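Local coordinates for viral macrophage inflammatory protein-II (PDB 2FHT) that binds a wide range of chemokine receptors, CXCR4 among them, and thereby blocks infection by several strains of HIV-1, at residues Q22-W28 with L62-V68; K37-I41 with C51-S55. All coordinates share one frame; numbering follows the deposited sequence.

Contact 1: Q22-W28 with L62-V68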
# COMPACT_ATOMS: atom_id res chain seq x y z
N GLN A 22 -11.06 -5.83 3.86
CA GLN A 22 -10.00 -6.76 4.16
C GLN A 22 -10.04 -8.08 3.42
O GLN A 22 -9.00 -8.58 3.01
CB GLN A 22 -9.95 -7.07 5.65
CG GLN A 22 -8.89 -8.11 6.00
CD GLN A 22 -8.72 -8.31 7.47
OE1 GLN A 22 -9.69 -8.38 8.22
NE2 GLN A 22 -7.47 -8.40 7.91
N VAL A 23 -11.23 -8.65 3.31
CA VAL A 23 -11.43 -9.95 2.66
C VAL A 23 -11.02 -9.98 1.19
O VAL A 23 -10.94 -11.04 0.59
CB VAL A 23 -12.90 -10.47 2.89
CG1 VAL A 23 -13.19 -11.73 2.06
CG2 VAL A 23 -13.12 -10.77 4.37
N LEU A 24 -10.75 -8.81 0.62
CA LEU A 24 -10.31 -8.72 -0.77
C LEU A 24 -8.76 -8.71 -0.84
O LEU A 24 -8.17 -9.10 -1.85
CB LEU A 24 -10.85 -7.42 -1.39
CG LEU A 24 -10.77 -7.16 -2.90
CD1 LEU A 24 -11.60 -8.19 -3.67
CD2 LEU A 24 -11.28 -5.73 -3.20
N LEU A 25 -8.14 -8.33 0.28
CA LEU A 25 -6.68 -8.17 0.43
C LEU A 25 -5.86 -9.28 1.05
O LEU A 25 -6.27 -9.91 2.03
CB LEU A 25 -6.41 -6.91 1.24
CG LEU A 25 -6.77 -5.50 0.76
CD1 LEU A 25 -7.30 -5.48 -0.65
CD2 LEU A 25 -7.73 -4.85 1.71
N SER A 26 -4.63 -9.41 0.57
CA SER A 26 -3.73 -10.42 1.09
C SER A 26 -2.61 -9.87 2.00
O SER A 26 -2.35 -10.43 3.07
CB SER A 26 -3.16 -11.27 -0.05
OG SER A 26 -2.04 -10.66 -0.65
N SER A 27 -2.01 -8.75 1.63
CA SER A 27 -0.92 -8.16 2.42
C SER A 27 -0.67 -6.74 1.97
O SER A 27 -1.41 -6.19 1.15
CB SER A 27 0.37 -8.96 2.21
OG SER A 27 0.75 -8.97 0.84
N TRP A 28 0.38 -6.12 2.50
CA TRP A 28 0.70 -4.76 2.11
C TRP A 28 2.20 -4.52 2.26
O TRP A 28 2.90 -5.31 2.89
CB TRP A 28 -0.06 -3.75 2.98
CG TRP A 28 0.35 -3.75 4.45
CD1 TRP A 28 -0.09 -4.59 5.43
CD2 TRP A 28 1.28 -2.86 5.08
NE1 TRP A 28 0.51 -4.28 6.62
CE2 TRP A 28 1.34 -3.22 6.44
CE3 TRP A 28 2.07 -1.79 4.62
CZ2 TRP A 28 2.17 -2.55 7.35
CZ3 TRP A 28 2.88 -1.13 5.52
CH2 TRP A 28 2.92 -1.51 6.87
N LEU A 62 -6.04 -1.64 8.37
CA LEU A 62 -5.65 -2.73 7.49
C LEU A 62 -4.18 -3.08 7.71
O LEU A 62 -3.79 -4.23 7.57
CB LEU A 62 -5.89 -2.36 6.02
CG LEU A 62 -7.35 -2.41 5.54
CD1 LEU A 62 -7.47 -1.81 4.15
CD2 LEU A 62 -7.84 -3.86 5.56
N MET A 63 -3.37 -2.06 7.98
CA MET A 63 -1.95 -2.27 8.21
C MET A 63 -1.76 -3.14 9.45
O MET A 63 -0.84 -3.96 9.50
CB MET A 63 -1.24 -0.92 8.36
CG MET A 63 -1.11 -0.17 7.05
SD MET A 63 -0.67 1.57 7.28
CE MET A 63 1.00 1.49 7.82
N GLN A 64 -2.65 -2.96 10.43
CA GLN A 64 -2.62 -3.74 11.67
C GLN A 64 -3.01 -5.17 11.36
O GLN A 64 -2.29 -6.11 11.68
CB GLN A 64 -3.65 -3.24 12.67
CG GLN A 64 -3.32 -1.99 13.45
CD GLN A 64 -4.31 -1.77 14.59
OE1 GLN A 64 -4.01 -1.08 15.55
NE2 GLN A 64 -5.48 -2.41 14.51
N GLN A 65 -4.20 -5.35 10.79
CA GLN A 65 -4.68 -6.70 10.50
C GLN A 65 -4.02 -7.52 9.42
O GLN A 65 -4.08 -8.75 9.46
CB GLN A 65 -6.19 -6.71 10.31
CG GLN A 65 -6.74 -5.56 9.53
CD GLN A 65 -8.26 -5.49 9.63
OE1 GLN A 65 -8.97 -5.76 8.67
NE2 GLN A 65 -8.75 -5.13 10.82
N LEU A 66 -3.41 -6.87 8.43
CA LEU A 66 -2.76 -7.60 7.35
C LEU A 66 -1.26 -7.72 7.59
O LEU A 66 -0.68 -6.90 8.30
CB LEU A 66 -2.97 -6.87 6.02
CG LEU A 66 -4.38 -6.80 5.40
CD1 LEU A 66 -4.32 -5.89 4.20
CD2 LEU A 66 -4.87 -8.18 4.99
N PRO A 67 -0.63 -8.77 7.03
CA PRO A 67 0.82 -8.94 7.21
C PRO A 67 1.57 -8.13 6.12
O PRO A 67 1.01 -7.86 5.05
CB PRO A 67 1.01 -10.44 6.97
CG PRO A 67 0.02 -10.71 5.91
CD PRO A 67 -1.21 -9.96 6.38
N VAL A 68 2.77 -7.67 6.44
CA VAL A 68 3.58 -6.94 5.47
C VAL A 68 4.22 -8.01 4.58
O VAL A 68 4.65 -9.06 5.06
CB VAL A 68 4.70 -6.10 6.12
CG1 VAL A 68 5.73 -5.70 5.08
CG2 VAL A 68 4.13 -4.85 6.70
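The indole of Trp-28 lies between Met-63, on the last turn of helix 57-65, and Val-68 on the tail that follows it. Met-63 comes over one face: its CG stands 3.9 Å from the centroid of the six-membered ring of Trp-28, only 9° off the ring normal, a CH-pi contact. A bend at chi3 (71°) carries the methyl toward the rim of that face, where Met-63 CE ends 3.7 Å from Trp-28 CH2. The sulfur stays above the same face at a distance, a loose Met-aromatic contact. Val-68 CG2 meets the opposite face, offset toward the rim, though its exact closeness is doubtful. With chi1 at 66°, CG of Trp-28 sits between its own backbone N and carbonyl carbon, and the pyrrole edge is directed at the helix end. There Trp-28 NE1 makes two weak, bent hydrogen bonds, to Met-63 O (3.2 Å) and Leu-66 O (3.3 Å). The backbones join more firmly: Trp-28 N donates to Pro-67 O over 3.2 Å, in the carbonyl plane, as part of the single beta bridge between Trp-28 and Val-68, where Trp-28 also has a backbone bond to Thr-69. Farther back along the strand, the two methyls of Leu-66 divide their contacts, CD1 reaching Leu-25 CB (3.8 Å) and CD2 the carbonyl oxygen Leu-25 O (3.7 Å). Leu-25 and Leu-62 cross at about a right angle, Leu-62 CD1 against Leu-25 CD2, while Leu-62 CD2 rests on Gln-22 CB in the short 3-10 segment. Ser-26 and Ser-27 form a classic beta bulge opposite Leu-43. In this chemokine fold the C-terminal helix lies across the three-stranded antiparallel sheet: Leu-62 and Leu-66 also touch Phe-42 of the central strand 39-44, and Leu-20 packs on both Leu-25 and Leu-62.

Contact 2: K37-I41 with C51-S55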
# COMPACT_ATOMS: atom_id res chain seq x y z
N LYS A 37 4.68 11.54 -1.66
CA LYS A 37 3.49 11.23 -0.89
C LYS A 37 3.73 9.98 -0.07
O LYS A 37 4.22 8.99 -0.59
CB LYS A 37 2.29 11.03 -1.81
CG LYS A 37 1.77 12.31 -2.44
CD LYS A 37 0.84 12.11 -3.64
CE LYS A 37 -0.50 11.50 -3.25
NZ LYS A 37 -0.41 10.02 -3.20
N PRO A 38 3.51 10.04 1.24
CA PRO A 38 3.71 8.86 2.09
C PRO A 38 2.58 7.85 1.86
O PRO A 38 1.42 8.11 2.22
CB PRO A 38 3.63 9.45 3.50
CG PRO A 38 2.71 10.62 3.33
CD PRO A 38 3.20 11.23 2.05
N GLY A 39 2.93 6.67 1.35
CA GLY A 39 1.89 5.69 1.10
C GLY A 39 2.19 4.23 1.35
O GLY A 39 3.28 3.85 1.74
N VAL A 40 1.14 3.42 1.29
CA VAL A 40 1.30 1.98 1.45
C VAL A 40 0.57 1.33 0.30
O VAL A 40 -0.39 1.89 -0.23
CB VAL A 40 0.73 1.44 2.80
CG1 VAL A 40 1.53 1.97 4.00
CG2 VAL A 40 -0.72 1.76 2.93
N ILE A 41 1.08 0.20 -0.16
CA ILE A 41 0.45 -0.52 -1.25
C ILE A 41 -0.20 -1.81 -0.73
O ILE A 41 0.47 -2.63 -0.10
CB ILE A 41 1.47 -0.88 -2.35
CG1 ILE A 41 2.08 0.40 -2.94
CG2 ILE A 41 0.82 -1.73 -3.43
CD1 ILE A 41 3.37 0.19 -3.78
N CYS A 51 -2.77 1.60 -3.99
CA CYS A 51 -2.15 2.66 -3.21
C CYS A 51 -3.09 3.24 -2.18
O CYS A 51 -4.24 3.58 -2.51
CB CYS A 51 -1.71 3.79 -4.14
SG CYS A 51 -0.06 3.54 -4.80
N ALA A 52 -2.61 3.41 -0.95
CA ALA A 52 -3.45 3.94 0.09
C ALA A 52 -2.72 4.96 0.95
O ALA A 52 -1.50 4.92 1.08
CB ALA A 52 -4.02 2.80 0.94
N ASP A 53 -3.48 5.92 1.48
CA ASP A 53 -3.01 7.01 2.32
C ASP A 53 -2.89 6.49 3.74
O ASP A 53 -3.90 6.28 4.41
CB ASP A 53 -4.03 8.15 2.30
CG ASP A 53 -3.60 9.38 3.10
OD1 ASP A 53 -2.69 9.28 3.94
OD2 ASP A 53 -4.18 10.45 2.87
N LYS A 54 -1.65 6.34 4.20
CA LYS A 54 -1.41 5.81 5.54
C LYS A 54 -1.87 6.67 6.73
O LYS A 54 -1.80 6.23 7.87
CB LYS A 54 0.06 5.41 5.67
CG LYS A 54 1.04 6.50 5.30
CD LYS A 54 2.36 5.90 4.89
CE LYS A 54 2.84 4.81 5.85
NZ LYS A 54 3.28 5.35 7.17
N SER A 55 -2.36 7.87 6.46
CA SER A 55 -2.84 8.76 7.51
C SER A 55 -4.26 8.39 7.87
O SER A 55 -4.73 8.64 8.98
CB SER A 55 -2.80 10.22 7.05
OG SER A 55 -3.92 10.54 6.25
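Val-40 and Ala-52 form an antiparallel hydrogen-bonded pair in the beta hairpin of strands 39-44 and 49-53, the second and third strands of the chemokine sheet. Both polar backbone atoms of each residue are used: Val-40 N gives a nearly straight bond (167° at the hydrogen) to Ala-52 O at 3.0 Å, and Ala-52 N returns one of 2.8 Å to Val-40 O. The latter oxygen also receives a CA-H...O contact from Cys-51. Next along, Ile-41 and Cys-51 form a non-hydrogen-bonded pair whose backbones bond to other neighbours, Ile-41 to Tyr-29 of strand 25-30 and Cys-51 to Gln-16. Ile-41 CG1 and Cys-51 SG lie on one face of the sheet, the sulfur in the disulfide to Cys-12. Gly-39 has a backbone hydrogen bond with Thr-31, and its O is also hydrogen-bonded to Thr-31 OG1. Asp-53 OD1 accepts both Ser-55 N and Ser-55 OG, the two donors approaching one face of its carboxylate from above the plane, an Asx turn just before helix 57-65. Bent at chi3 and chi4, the aliphatic part of Lys-54 passes Pro-38 O and crosses Val-40 at about a right angle, bringing Lys-54 CE within 3.6 Å of Val-40 CG1.

Overall arrangement
From the N terminus the chain reaches the cysteine pair and the loop before residues 22-28, where the first half of contact 1 begins. It then runs through strand 25-30 to 37-41 on the central strand, turns, and returns in strand 49-53 to 51-55, closing the short hairpin loop of contact 2. Helix 57-65 follows, and residues 62-68 close the larger loop of contact 1, inside which contact 2 is nested. Contact 1 thus ties the helix end to an outer strand, contact 2 the central strand to the other outer one. Their centres lie about 13 Å apart, yet they touch where Val-40 CG1 packs against Trp-28 and Met-63.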